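Gluconate kinase (Lactobacillus acidophilus, PDB 3LL3) binds ATP and D-xylulose and, as a member of the FGGY family of carbohydrate kinases, probably transfers phosphate from ATP to a sugar substrate. Local coordinates at residues A27-S32 with F61-K66; K33-I38 with K50-A55; A55-I60 with V222-I227; A72-S77 with S229-I234; D172-A177 with A208-V213. All blocks are in the same frame, centred on the assembly; numbering follows the deposited sequence.

Contact 1: A27-S32 with F61-K66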
# COMPACT_ATOMS: atom_id res chain seq x y z
N ALA A 27 34.43 -20.64 -22.40
CA ALA A 27 34.73 -19.22 -22.45
C ALA A 27 36.14 -19.02 -21.96
O ALA A 27 36.51 -19.53 -20.90
CB ALA A 27 33.75 -18.43 -21.58
N VAL A 28 36.96 -18.30 -22.71
CA VAL A 28 38.35 -18.13 -22.31
C VAL A 28 38.67 -16.69 -21.95
O VAL A 28 39.63 -16.41 -21.23
CB VAL A 28 39.33 -18.70 -23.36
CG1 VAL A 28 39.04 -20.18 -23.60
CG2 VAL A 28 39.25 -17.95 -24.66
N ALA A 29 37.84 -15.76 -22.44
CA ALA A 29 37.98 -14.36 -22.10
C ALA A 29 36.70 -13.63 -22.46
O ALA A 29 35.91 -14.11 -23.25
CB ALA A 29 39.15 -13.74 -22.84
N SER A 30 36.52 -12.45 -21.88
CA SER A 30 35.43 -11.58 -22.25
C SER A 30 35.84 -10.13 -22.01
O SER A 30 36.62 -9.84 -21.10
CB SER A 30 34.19 -11.93 -21.44
OG SER A 30 34.47 -11.86 -20.07
N VAL A 31 35.32 -9.24 -22.84
CA VAL A 31 35.59 -7.81 -22.72
C VAL A 31 34.27 -7.09 -23.00
O VAL A 31 33.52 -7.51 -23.87
CB VAL A 31 36.65 -7.35 -23.75
CG1 VAL A 31 36.78 -5.84 -23.76
CG2 VAL A 31 38.00 -8.01 -23.47
N SER A 32 33.98 -6.01 -22.27
CA SER A 32 32.80 -5.21 -22.59
C SER A 32 33.10 -3.71 -22.56
O SER A 32 34.04 -3.29 -21.88
CB SER A 32 31.63 -5.57 -21.67
OG SER A 32 31.96 -5.33 -20.33
N PHE A 61 38.74 -6.53 -31.25
CA PHE A 61 40.19 -6.43 -31.31
C PHE A 61 40.85 -6.91 -30.00
O PHE A 61 41.77 -7.74 -30.04
CB PHE A 61 40.62 -5.00 -31.64
CG PHE A 61 42.11 -4.82 -31.74
CD1 PHE A 61 42.83 -5.41 -32.76
CD2 PHE A 61 42.80 -4.07 -30.80
CE1 PHE A 61 44.21 -5.25 -32.85
CE2 PHE A 61 44.17 -3.90 -30.89
CZ PHE A 61 44.87 -4.50 -31.92
N ASP A 62 40.36 -6.41 -28.87
CA ASP A 62 40.93 -6.78 -27.57
C ASP A 62 40.90 -8.28 -27.34
O ASP A 62 41.86 -8.86 -26.81
CB ASP A 62 40.19 -6.07 -26.44
CG ASP A 62 40.50 -4.60 -26.39
OD1 ASP A 62 41.25 -4.12 -27.27
OD2 ASP A 62 40.00 -3.92 -25.47
N LEU A 63 39.80 -8.92 -27.73
CA LEU A 63 39.67 -10.36 -27.62
C LEU A 63 40.72 -11.10 -28.46
O LEU A 63 41.37 -12.03 -27.97
CB LEU A 63 38.26 -10.81 -28.01
CG LEU A 63 37.17 -10.41 -27.00
CD1 LEU A 63 35.77 -10.81 -27.50
CD2 LEU A 63 37.45 -11.02 -25.61
N THR A 64 40.88 -10.70 -29.72
CA THR A 64 41.84 -11.37 -30.60
C THR A 64 43.28 -11.16 -30.13
O THR A 64 44.15 -11.97 -30.45
CB THR A 64 41.71 -10.88 -32.05
OG1 THR A 64 42.07 -9.49 -32.13
CG2 THR A 64 40.29 -11.09 -32.55
N GLN A 65 43.52 -10.07 -29.41
CA GLN A 65 44.85 -9.78 -28.87
C GLN A 65 45.22 -10.79 -27.79
O GLN A 65 46.40 -10.99 -27.49
CB GLN A 65 44.89 -8.37 -28.29
CG GLN A 65 44.88 -7.27 -29.32
CD GLN A 65 46.11 -7.29 -30.20
OE1 GLN A 65 46.22 -8.09 -31.13
NE2 GLN A 65 47.07 -6.41 -29.89
N LYS A 66 44.21 -11.42 -27.20
CA LYS A 66 44.41 -12.28 -26.05
C LYS A 66 44.88 -13.68 -26.43
O LYS A 66 45.25 -14.46 -25.56
CB LYS A 66 43.12 -12.38 -25.23
CG LYS A 66 42.77 -11.09 -24.51
CD LYS A 66 41.63 -11.30 -23.55
CE LYS A 66 41.64 -10.24 -22.46
NZ LYS A 66 41.39 -8.87 -23.01
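V31 and L63 form the central apolar contact between the edge strand 27-34 and the C-terminal part of helix 49-65, with V31 CG2 lying 3.7 Å from L63 CD2. The two side chains slide past each other in opposite directions. With CG1 anti to the backbone N of V31 (chi1 172°), CG2 is the branch left to face L63 and K66. L63 CD2 also lies over the strand backbone, 4.0 Å from S30 CA, and the same CD2 lies 4.2 Å from A29 CB.

A second set of contacts comes from charged residues. K66 CD packs on A29 CB at 3.6 Å, and the bend at chi4 (65°) brings K66 NZ back to within 3.5 Å of V31 CG2. D62 crosses V31 at about a right angle, its OD2 4.1 Å from V31 CG1. Both polar ends thus lie against valine methyls.

No hydrogen bond joins the two segments. The strand's backbone bonds run to strand 15-22 instead, where V28 and A29 both face L20 in a classic beta bulge. Helix and strand, 8.3 Å apart at closest approach of their axes and close to antiparallel, are therefore held here by non-directional packing, mostly carbon on carbon.

Contact 2: K33-I38 with K50-A55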
# COMPACT_ATOMS: atom_id res chain seq x y z
N LYS A 33 32.33 -2.93 -23.32
CA LYS A 33 32.48 -1.47 -23.38
C LYS A 33 31.11 -0.78 -23.48
O LYS A 33 30.25 -1.22 -24.25
CB LYS A 33 33.34 -1.04 -24.57
CG LYS A 33 34.80 -1.52 -24.53
CD LYS A 33 35.49 -1.22 -23.18
CE LYS A 33 36.86 -1.91 -23.08
NZ LYS A 33 37.40 -1.91 -21.69
N GLY A 34 30.92 0.30 -22.73
CA GLY A 34 29.64 0.98 -22.70
C GLY A 34 29.52 2.21 -23.59
O GLY A 34 30.50 2.70 -24.15
N TYR A 35 28.29 2.70 -23.73
CA TYR A 35 28.01 3.94 -24.44
C TYR A 35 26.89 4.65 -23.71
O TYR A 35 26.08 4.01 -23.07
CB TYR A 35 27.64 3.66 -25.90
CG TYR A 35 27.15 2.25 -26.13
CD1 TYR A 35 28.04 1.24 -26.49
CD2 TYR A 35 25.81 1.93 -25.97
CE1 TYR A 35 27.60 -0.06 -26.69
CE2 TYR A 35 25.36 0.64 -26.17
CZ TYR A 35 26.25 -0.36 -26.53
OH TYR A 35 25.78 -1.65 -26.71
N PRO A 36 26.84 5.98 -23.81
CA PRO A 36 25.85 6.75 -23.06
C PRO A 36 24.47 6.62 -23.70
O PRO A 36 24.36 6.46 -24.92
CB PRO A 36 26.33 8.20 -23.20
CG PRO A 36 27.57 8.16 -24.06
CD PRO A 36 27.62 6.83 -24.73
N LEU A 37 23.42 6.70 -22.88
CA LEU A 37 22.08 6.83 -23.42
C LEU A 37 21.81 8.30 -23.68
O LEU A 37 22.27 9.16 -22.93
CB LEU A 37 21.05 6.29 -22.42
CG LEU A 37 19.77 5.71 -23.02
CD1 LEU A 37 20.02 4.33 -23.62
CD2 LEU A 37 18.68 5.64 -21.96
N ILE A 38 21.09 8.60 -24.75
CA ILE A 38 20.72 9.96 -25.07
C ILE A 38 19.30 10.25 -24.58
O ILE A 38 18.32 9.82 -25.20
CB ILE A 38 20.81 10.21 -26.58
CG1 ILE A 38 22.21 9.85 -27.08
CG2 ILE A 38 20.47 11.66 -26.91
CD1 ILE A 38 22.32 9.76 -28.58
N LYS A 50 27.22 4.97 -34.23
CA LYS A 50 28.67 5.08 -34.44
C LYS A 50 29.49 4.70 -33.20
O LYS A 50 30.50 3.98 -33.30
CB LYS A 50 29.05 6.48 -34.92
CG LYS A 50 28.59 6.80 -36.33
CD LYS A 50 28.80 8.26 -36.68
CE LYS A 50 28.83 8.46 -38.18
NZ LYS A 50 29.92 7.66 -38.80
N LEU A 51 29.06 5.17 -32.03
CA LEU A 51 29.67 4.80 -30.75
C LEU A 51 29.56 3.30 -30.49
O LEU A 51 30.52 2.66 -30.06
CB LEU A 51 29.05 5.57 -29.59
CG LEU A 51 29.63 6.96 -29.34
CD1 LEU A 51 29.86 7.68 -30.66
CD2 LEU A 51 28.73 7.77 -28.42
N ILE A 52 28.37 2.76 -30.73
CA ILE A 52 28.16 1.33 -30.51
C ILE A 52 29.09 0.54 -31.42
O ILE A 52 29.75 -0.41 -30.96
CB ILE A 52 26.70 0.93 -30.76
CG1 ILE A 52 25.80 1.55 -29.69
CG2 ILE A 52 26.57 -0.59 -30.77
CD1 ILE A 52 24.33 1.16 -29.79
N PHE A 53 29.16 0.93 -32.69
CA PHE A 53 30.02 0.22 -33.63
C PHE A 53 31.50 0.35 -33.26
O PHE A 53 32.25 -0.60 -33.42
CB PHE A 53 29.78 0.68 -35.07
CG PHE A 53 30.67 -0.03 -36.06
CD1 PHE A 53 31.74 0.63 -36.63
CD2 PHE A 53 30.44 -1.35 -36.37
CE1 PHE A 53 32.57 -0.04 -37.53
CE2 PHE A 53 31.26 -2.02 -37.26
CZ PHE A 53 32.32 -1.36 -37.84
N ASP A 54 31.91 1.53 -32.79
CA ASP A 54 33.27 1.71 -32.27
C ASP A 54 33.55 0.76 -31.09
O ASP A 54 34.61 0.14 -31.02
CB ASP A 54 33.49 3.17 -31.85
CG ASP A 54 33.62 4.12 -33.04
OD1 ASP A 54 33.63 3.66 -34.21
OD2 ASP A 54 33.72 5.35 -32.82
N ALA A 55 32.61 0.66 -30.15
CA ALA A 55 32.77 -0.28 -29.04
C ALA A 55 32.93 -1.70 -29.58
O ALA A 55 33.79 -2.45 -29.13
CB ALA A 55 31.60 -0.20 -28.07
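At the point where strand 27-34 of the N-terminal domain's central sheet gives way to loop, Y35 sets its ring against I52 of helix 49-65. The evidence for a CH-pi contact is direct: I52 CG1 stands 3.5 Å from the ring centroid, on a line only 6° off the ring normal, so a methylene is centred over one face. I52 CD1 continues past the centre toward the far rim, 3.8 Å from Y35 CE2. I52 CG1 lies anti to its own carbonyl carbon (chi1 -67°), which puts this branch, and not CG2, over the tyrosine.

A55 meets the same ring at its edge, its CB near the ring plane and 4.2 Å from Y35 CD1. This methyl also touches K33 CB at 4.0 Å, before the lysine chain bends at chi2 and leads away.

The domain belongs to the actin-like ATPase superfamily, in which a helix packs across a sheet that begins with a hairpin. Here strands 4-11 and 15-22 make that hairpin, and Y35 OH is hydrogen-bonded to G12 O and T16 OG1 around its turn. The tyrosine thus joins helix and hairpin. A leucine at this position would probably leave G12 O and T16 OG1 without their shared phenol partner and take the flat face away from I52 CG1.

Further along the loop, P36 and L51 cross at about a right angle, with P36 CD 4.0 Å from L51 CD2 on the more exposed flank.

Contact 3: A55-I60 with V222-I227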
# COMPACT_ATOMS: atom_id res chain seq x y z
N ALA A 55 32.61 0.66 -30.15
CA ALA A 55 32.77 -0.28 -29.04
C ALA A 55 32.93 -1.70 -29.58
O ALA A 55 33.79 -2.45 -29.13
CB ALA A 55 31.60 -0.20 -28.07
N VAL A 56 32.13 -2.04 -30.59
CA VAL A 56 32.18 -3.36 -31.21
C VAL A 56 33.56 -3.69 -31.79
O VAL A 56 34.07 -4.79 -31.57
CB VAL A 56 31.11 -3.50 -32.32
CG1 VAL A 56 31.42 -4.66 -33.21
CG2 VAL A 56 29.74 -3.66 -31.70
N GLN A 57 34.16 -2.76 -32.52
CA GLN A 57 35.48 -3.02 -33.09
C GLN A 57 36.52 -3.19 -32.00
O GLN A 57 37.42 -4.01 -32.10
CB GLN A 57 35.94 -1.86 -33.97
CG GLN A 57 35.01 -1.51 -35.09
CD GLN A 57 35.48 -0.27 -35.82
OE1 GLN A 57 34.85 0.78 -35.75
NE2 GLN A 57 36.63 -0.37 -36.46
N GLU A 58 36.39 -2.36 -30.97
CA GLU A 58 37.33 -2.32 -29.87
C GLU A 58 37.27 -3.64 -29.10
O GLU A 58 38.30 -4.26 -28.83
CB GLU A 58 36.97 -1.15 -28.98
CG GLU A 58 38.13 -0.56 -28.22
CD GLU A 58 37.71 0.66 -27.43
OE1 GLU A 58 36.92 1.47 -27.97
OE2 GLU A 58 38.16 0.80 -26.27
N ILE A 59 36.06 -4.07 -28.77
CA ILE A 59 35.87 -5.34 -28.09
C ILE A 59 36.47 -6.50 -28.87
O ILE A 59 37.25 -7.29 -28.32
CB ILE A 59 34.38 -5.59 -27.79
CG1 ILE A 59 33.92 -4.65 -26.67
CG2 ILE A 59 34.13 -7.03 -27.39
CD1 ILE A 59 32.42 -4.51 -26.57
N ILE A 60 36.14 -6.61 -30.15
CA ILE A 60 36.64 -7.72 -30.96
C ILE A 60 38.17 -7.71 -31.04
O ILE A 60 38.82 -8.74 -30.90
CB ILE A 60 36.03 -7.71 -32.35
CG1 ILE A 60 34.52 -7.92 -32.24
CG2 ILE A 60 36.69 -8.78 -33.24
CD1 ILE A 60 33.77 -7.75 -33.56
N VAL A 222 38.88 -6.37 -41.41
CA VAL A 222 39.62 -7.59 -41.12
C VAL A 222 40.89 -7.23 -40.38
O VAL A 222 41.31 -7.92 -39.43
CB VAL A 222 40.01 -8.35 -42.40
CG1 VAL A 222 41.09 -9.38 -42.09
CG2 VAL A 222 38.78 -9.02 -43.01
N LYS A 223 41.51 -6.14 -40.82
CA LYS A 223 42.70 -5.62 -40.18
C LYS A 223 42.34 -5.04 -38.82
O LYS A 223 42.94 -5.39 -37.80
CB LYS A 223 43.34 -4.55 -41.06
CG LYS A 223 43.36 -4.91 -42.54
CD LYS A 223 43.77 -3.72 -43.43
CE LYS A 223 43.89 -4.14 -44.90
NZ LYS A 223 44.88 -5.26 -45.10
N LYS A 224 41.36 -4.13 -38.80
CA LYS A 224 41.04 -3.39 -37.59
C LYS A 224 40.60 -4.30 -36.44
O LYS A 224 40.85 -4.00 -35.28
CB LYS A 224 39.94 -2.35 -37.85
CG LYS A 224 40.36 -1.19 -38.75
CD LYS A 224 39.34 -0.07 -38.71
CE LYS A 224 39.57 0.94 -39.83
NZ LYS A 224 38.77 2.19 -39.65
N LEU A 225 39.94 -5.41 -36.78
CA LEU A 225 39.40 -6.30 -35.77
C LEU A 225 40.40 -7.38 -35.35
O LEU A 225 40.24 -8.03 -34.32
CB LEU A 225 38.10 -6.94 -36.26
CG LEU A 225 36.95 -6.02 -36.66
CD1 LEU A 225 35.66 -6.81 -36.69
CD2 LEU A 225 36.82 -4.82 -35.73
N GLY A 226 41.44 -7.58 -36.15
CA GLY A 226 42.48 -8.51 -35.79
C GLY A 226 42.12 -9.92 -36.18
O GLY A 226 42.56 -10.89 -35.55
N ILE A 227 41.33 -10.05 -37.25
CA ILE A 227 40.82 -11.35 -37.67
C ILE A 227 41.41 -11.81 -39.02
O ILE A 227 42.27 -11.16 -39.58
CB ILE A 227 39.27 -11.35 -37.71
CG1 ILE A 227 38.76 -10.25 -38.65
CG2 ILE A 227 38.73 -11.10 -36.31
CD1 ILE A 227 37.22 -10.11 -38.68
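Q57 and I60, one turn apart on helix 49-65, receive L225 from the end of helix 219-225, which closes in a Schellman motif. The evidence for the motif is the positive phi of G226 (84°) together with the bond from I227 N to V222 O at 3.0 Å and a weak bond from G226 N to K223 O.

Along the first helix, Q57 comes first. L225 CD2 presses on the helix backbone at this residue, 3.5 Å from Q57 CA, and also touches Q57 CB. The two side chains cross at about a right angle. Beyond CB the glutamine runs extended beside K224, both pointing the same way, and Q57 NE2 lies 3.5 Å from K224 CD. This is an amide against a methylene, with no hydrogen bond between them.

I60 follows on the buried side, where its neighbours include I7 and M9 of strand 4-11 and I74 of strand 70-78. Its two branches divide the work: CG1, anti to the carbonyl carbon (chi1 -63°), carries CD1 to L225 CD1 at 3.8 Å, while CG2 rests 3.8 Å from L225 CB. L225 therefore straddles the helix surface, one methyl on Q57 and the other on I60. An alanine here would remove both methyls and is likely to open a gap between the helices, with I60 CD1 left short of a packing partner. After the turn, I227 CG2 reaches I60 CG2 at 4.4 Å.

Contact 4: A72-S77 with S229-I234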
# COMPACT_ATOMS: atom_id res chain seq x y z
N ALA A 72 37.15 -18.25 -36.04
CA ALA A 72 36.37 -18.92 -37.07
C ALA A 72 35.05 -18.21 -37.36
O ALA A 72 34.56 -18.23 -38.49
CB ALA A 72 36.13 -20.38 -36.69
N ALA A 73 34.48 -17.57 -36.35
CA ALA A 73 33.19 -16.93 -36.55
C ALA A 73 32.91 -15.91 -35.45
O ALA A 73 33.40 -16.06 -34.33
CB ALA A 73 32.10 -17.97 -36.61
N ILE A 74 32.15 -14.87 -35.79
CA ILE A 74 31.67 -13.91 -34.81
C ILE A 74 30.14 -13.91 -34.91
O ILE A 74 29.58 -13.63 -35.98
CB ILE A 74 32.20 -12.51 -35.08
CG1 ILE A 74 33.73 -12.52 -35.08
CG2 ILE A 74 31.69 -11.51 -34.06
CD1 ILE A 74 34.32 -11.21 -35.59
N SER A 75 29.47 -14.24 -33.80
CA SER A 75 28.02 -14.34 -33.78
C SER A 75 27.41 -13.28 -32.86
O SER A 75 28.09 -12.74 -31.97
CB SER A 75 27.61 -15.75 -33.35
OG SER A 75 26.22 -15.95 -33.54
N TRP A 76 26.12 -13.00 -33.05
CA TRP A 76 25.52 -11.80 -32.49
C TRP A 76 24.24 -12.06 -31.71
O TRP A 76 23.36 -12.78 -32.17
CB TRP A 76 25.27 -10.77 -33.60
CG TRP A 76 26.51 -10.45 -34.34
CD1 TRP A 76 27.01 -11.11 -35.43
CD2 TRP A 76 27.43 -9.40 -34.05
NE1 TRP A 76 28.20 -10.53 -35.83
CE2 TRP A 76 28.47 -9.47 -35.00
CE3 TRP A 76 27.47 -8.39 -33.08
CZ2 TRP A 76 29.54 -8.58 -35.00
CZ3 TRP A 76 28.54 -7.51 -33.08
CH2 TRP A 76 29.56 -7.62 -34.03
N SER A 77 24.19 -11.50 -30.50
CA SER A 77 22.97 -11.38 -29.72
C SER A 77 22.73 -9.88 -29.56
O SER A 77 23.69 -9.11 -29.41
CB SER A 77 23.14 -12.04 -28.36
OG SER A 77 22.02 -11.80 -27.54
N SER A 229 40.85 -13.31 -43.08
CA SER A 229 39.94 -13.12 -44.20
C SER A 229 38.95 -14.28 -44.31
O SER A 229 38.04 -14.22 -45.13
CB SER A 229 40.71 -12.96 -45.52
OG SER A 229 41.31 -14.18 -45.92
N ASP A 230 39.11 -15.33 -43.51
CA ASP A 230 38.12 -16.41 -43.55
C ASP A 230 37.17 -16.44 -42.34
O ASP A 230 36.24 -17.24 -42.29
CB ASP A 230 38.76 -17.78 -43.79
CG ASP A 230 40.06 -17.93 -43.08
OD1 ASP A 230 40.15 -17.42 -41.94
OD2 ASP A 230 40.99 -18.56 -43.66
N THR A 231 37.40 -15.54 -41.40
CA THR A 231 36.45 -15.28 -40.31
C THR A 231 35.04 -14.99 -40.83
O THR A 231 34.85 -14.07 -41.62
CB THR A 231 36.88 -14.05 -39.50
OG1 THR A 231 38.20 -14.23 -39.01
CG2 THR A 231 35.91 -13.79 -38.33
N LYS A 232 34.05 -15.74 -40.35
CA LYS A 232 32.66 -15.56 -40.75
C LYS A 232 31.83 -14.73 -39.78
O LYS A 232 32.04 -14.77 -38.57
CB LYS A 232 31.98 -16.92 -40.94
CG LYS A 232 32.34 -17.60 -42.25
CD LYS A 232 33.19 -18.80 -42.01
CE LYS A 232 32.33 -20.06 -41.97
NZ LYS A 232 32.43 -20.81 -43.27
N ILE A 233 30.88 -13.97 -40.33
CA ILE A 233 29.86 -13.35 -39.53
C ILE A 233 28.65 -14.29 -39.53
O ILE A 233 28.18 -14.69 -40.59
CB ILE A 233 29.41 -12.00 -40.09
CG1 ILE A 233 30.58 -11.02 -40.10
CG2 ILE A 233 28.26 -11.43 -39.25
CD1 ILE A 233 31.01 -10.62 -38.72
N ILE A 234 28.18 -14.64 -38.33
CA ILE A 234 26.94 -15.39 -38.19
C ILE A 234 25.84 -14.39 -37.88
O ILE A 234 25.98 -13.56 -36.97
CB ILE A 234 27.05 -16.44 -37.06
CG1 ILE A 234 28.38 -17.20 -37.18
CG2 ILE A 234 25.86 -17.40 -37.11
CD1 ILE A 234 28.65 -17.79 -38.57
O HOH W 1 35.62 -19.81 -40.37
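A73 and I74 pair in parallel with K232 and I233 through three backbone hydrogen bonds. K232 N gives a nearly straight bond to A72 O (3.1 Å, 170° at the hydrogen), although the donor stands well above that carbonyl's plane. I74 N approaches K232 O almost head-on at 2.8 Å, and I234 N completes the ladder on I74 O at 2.9 Å. A water extends it at the start of the pairing, donating to A72 O at 2.7 Å and, over a longer distance, to D230 O.

These are neighbouring parallel strands, 70-78 and 232-238, in the central sheet of the actin-like N-terminal domain. A73, S75 and I234 share one face of it, covered by helix 429-441. There I234 CG1 lies 3.8 Å from A73 CB, and I234 CB sits 3.6 Å from S75 OG, whose hydroxyl is hydrogen-bonded to A434 O of that helix.

On the other face I74 packs on T231 CG2, and I233 runs obliquely to W76, its CG2 3.5 Å from the indole NE1. W76 CG lies anti to the carbonyl carbon (chi1 -56°), which brings the CD1 edge of the ring to the partner strand; I234 O lies in the ring plane, 3.1 Å from W76 CD1. The rest of the indole reaches helix 157-166, touching K158, I161 and L165.

Contact 5: D172-A177 with A208-V213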
# COMPACT_ATOMS: atom_id res chain seq x y z
N ASP A 172 17.58 -11.25 -38.96
CA ASP A 172 17.13 -12.62 -38.79
C ASP A 172 15.67 -12.59 -38.39
O ASP A 172 15.16 -11.57 -37.95
CB ASP A 172 17.94 -13.36 -37.72
CG ASP A 172 17.65 -12.83 -36.32
OD1 ASP A 172 16.94 -13.50 -35.54
OD2 ASP A 172 18.14 -11.72 -36.00
N THR A 173 15.00 -13.73 -38.54
CA THR A 173 13.60 -13.87 -38.19
C THR A 173 13.28 -13.37 -36.76
O THR A 173 12.29 -12.71 -36.57
CB THR A 173 13.17 -15.33 -38.30
OG1 THR A 173 13.47 -15.84 -39.61
CG2 THR A 173 11.70 -15.47 -38.02
N THR A 174 14.12 -13.70 -35.76
CA THR A 174 13.77 -13.35 -34.37
C THR A 174 13.83 -11.84 -34.16
O THR A 174 13.16 -11.29 -33.29
CB THR A 174 14.70 -14.02 -33.32
OG1 THR A 174 15.94 -13.32 -33.26
CG2 THR A 174 14.95 -15.48 -33.65
N MSE A 175 14.66 -11.17 -34.96
CA MSE A 175 14.78 -9.72 -34.84
C MSE A 175 13.66 -9.02 -35.62
O MSE A 175 13.14 -8.00 -35.18
CB MSE A 175 16.16 -9.27 -35.32
CG MSE A 175 16.45 -7.82 -35.03
SE MSE A 175 16.55 -7.36 -33.12
CE MSE A 175 18.08 -8.49 -32.63
N ALA A 176 13.28 -9.57 -36.77
CA ALA A 176 12.13 -9.07 -37.51
C ALA A 176 10.88 -9.23 -36.62
O ALA A 176 9.95 -8.41 -36.68
CB ALA A 176 11.96 -9.85 -38.81
N ALA A 177 10.90 -10.27 -35.78
CA ALA A 177 9.81 -10.54 -34.86
C ALA A 177 9.61 -9.42 -33.83
O ALA A 177 8.52 -9.29 -33.29
CB ALA A 177 10.00 -11.91 -34.15
N ALA A 208 16.60 -13.53 -42.97
CA ALA A 208 17.19 -14.86 -43.07
C ALA A 208 17.18 -15.57 -41.72
O ALA A 208 16.76 -14.98 -40.72
CB ALA A 208 18.61 -14.78 -43.61
N GLN A 209 17.63 -16.82 -41.70
CA GLN A 209 17.78 -17.59 -40.45
C GLN A 209 18.96 -17.09 -39.63
O GLN A 209 19.95 -16.60 -40.19
CB GLN A 209 18.04 -19.08 -40.71
CG GLN A 209 17.17 -19.75 -41.76
CD GLN A 209 17.83 -21.03 -42.28
OE1 GLN A 209 18.48 -21.75 -41.52
NE2 GLN A 209 17.68 -21.29 -43.57
N PRO A 210 18.88 -17.24 -38.29
CA PRO A 210 19.95 -16.85 -37.35
C PRO A 210 21.31 -17.46 -37.68
O PRO A 210 22.32 -16.83 -37.35
CB PRO A 210 19.45 -17.37 -36.00
CG PRO A 210 17.95 -17.26 -36.12
CD PRO A 210 17.64 -17.60 -37.58
N THR A 211 21.34 -18.63 -38.31
CA THR A 211 22.59 -19.31 -38.59
C THR A 211 23.22 -18.88 -39.91
O THR A 211 24.31 -19.33 -40.26
CB THR A 211 22.38 -20.84 -38.63
OG1 THR A 211 21.20 -21.14 -39.38
CG2 THR A 211 22.24 -21.42 -37.21
N LYS A 212 22.55 -18.00 -40.65
CA LYS A 212 23.06 -17.61 -41.96
C LYS A 212 24.43 -16.92 -41.87
O LYS A 212 24.63 -16.04 -41.04
CB LYS A 212 22.08 -16.71 -42.71
CG LYS A 212 22.67 -16.27 -44.07
CD LYS A 212 21.65 -16.22 -45.17
CE LYS A 212 22.32 -15.93 -46.53
NZ LYS A 212 21.37 -16.09 -47.67
N VAL A 213 25.35 -17.34 -42.72
CA VAL A 213 26.67 -16.74 -42.76
C VAL A 213 26.62 -15.52 -43.66
O VAL A 213 26.25 -15.61 -44.82
CB VAL A 213 27.72 -17.72 -43.32
CG1 VAL A 213 29.07 -17.04 -43.41
CG2 VAL A 213 27.82 -18.98 -42.45
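D172 and T173 both approach the carbonyl of A208, the one backbone acceptor through which the two segments are bonded. T173 N donates to A208 O at 3.1 Å from a direction close to the extension of the C=O bond, but the N-H is bent away (137° at the hydrogen). D172 CA lies equally near A208 O, also at 3.1 Å, in a CA-H...O contact, so one oxygen takes two neighbouring donors. D172 pairs with A208 as a parallel bridge, and A208 is also bonded through its backbone to T171.

Van der Waals contacts come from P210, which begins the central part of a type I turn from Q209 to K212. Its ring crosses the D172 side chain at about a right angle, with P210 CG 3.9 Å from D172 OD1 and 4.3 Å from T174 CG2. P210 also touches L437 of helix 429-441.

The carboxylate's polar contacts lie within its own segment and beyond. OD2 forms a salt bridge with K158 NZ. D172 CG sits between the backbone N and the carbonyl carbon (chi1 69°), a rotamer that turns OD1 toward the first helical turn, where it accepts weak bonds from T174 N and the selenomethionine M175 N. These OD1 bonds mark an aspartate N-cap: the short strand 170-172, paired with 206-208, ends exactly where helix 173-176 begins.

How the contacts relate
Helix 49-65 links contacts 1, 2 and 3, and contacts 1 and 2 also share strand 27-34, their centres 18 Å apart. The centres of contacts 1 and 3 are 10 Å apart, and T64 OG1 probably hydrogen-bonds L225 O across them at 3.2 Å. Contact 3 meets contact 4 through V56 CG1 and W76 CH2, 3.6 Å apart, which joins the helix layer to the sheet. Contact 4 in turn touches contact 5 where I234 CG2 lies 3.6 Å from P210 O. None of the five lies in a ligand pocket: the side chain of Y35 in contact 2 is about 10 Å from the bound ATP, and that of T174 in contact 5 about 10 Å from D-xylulose.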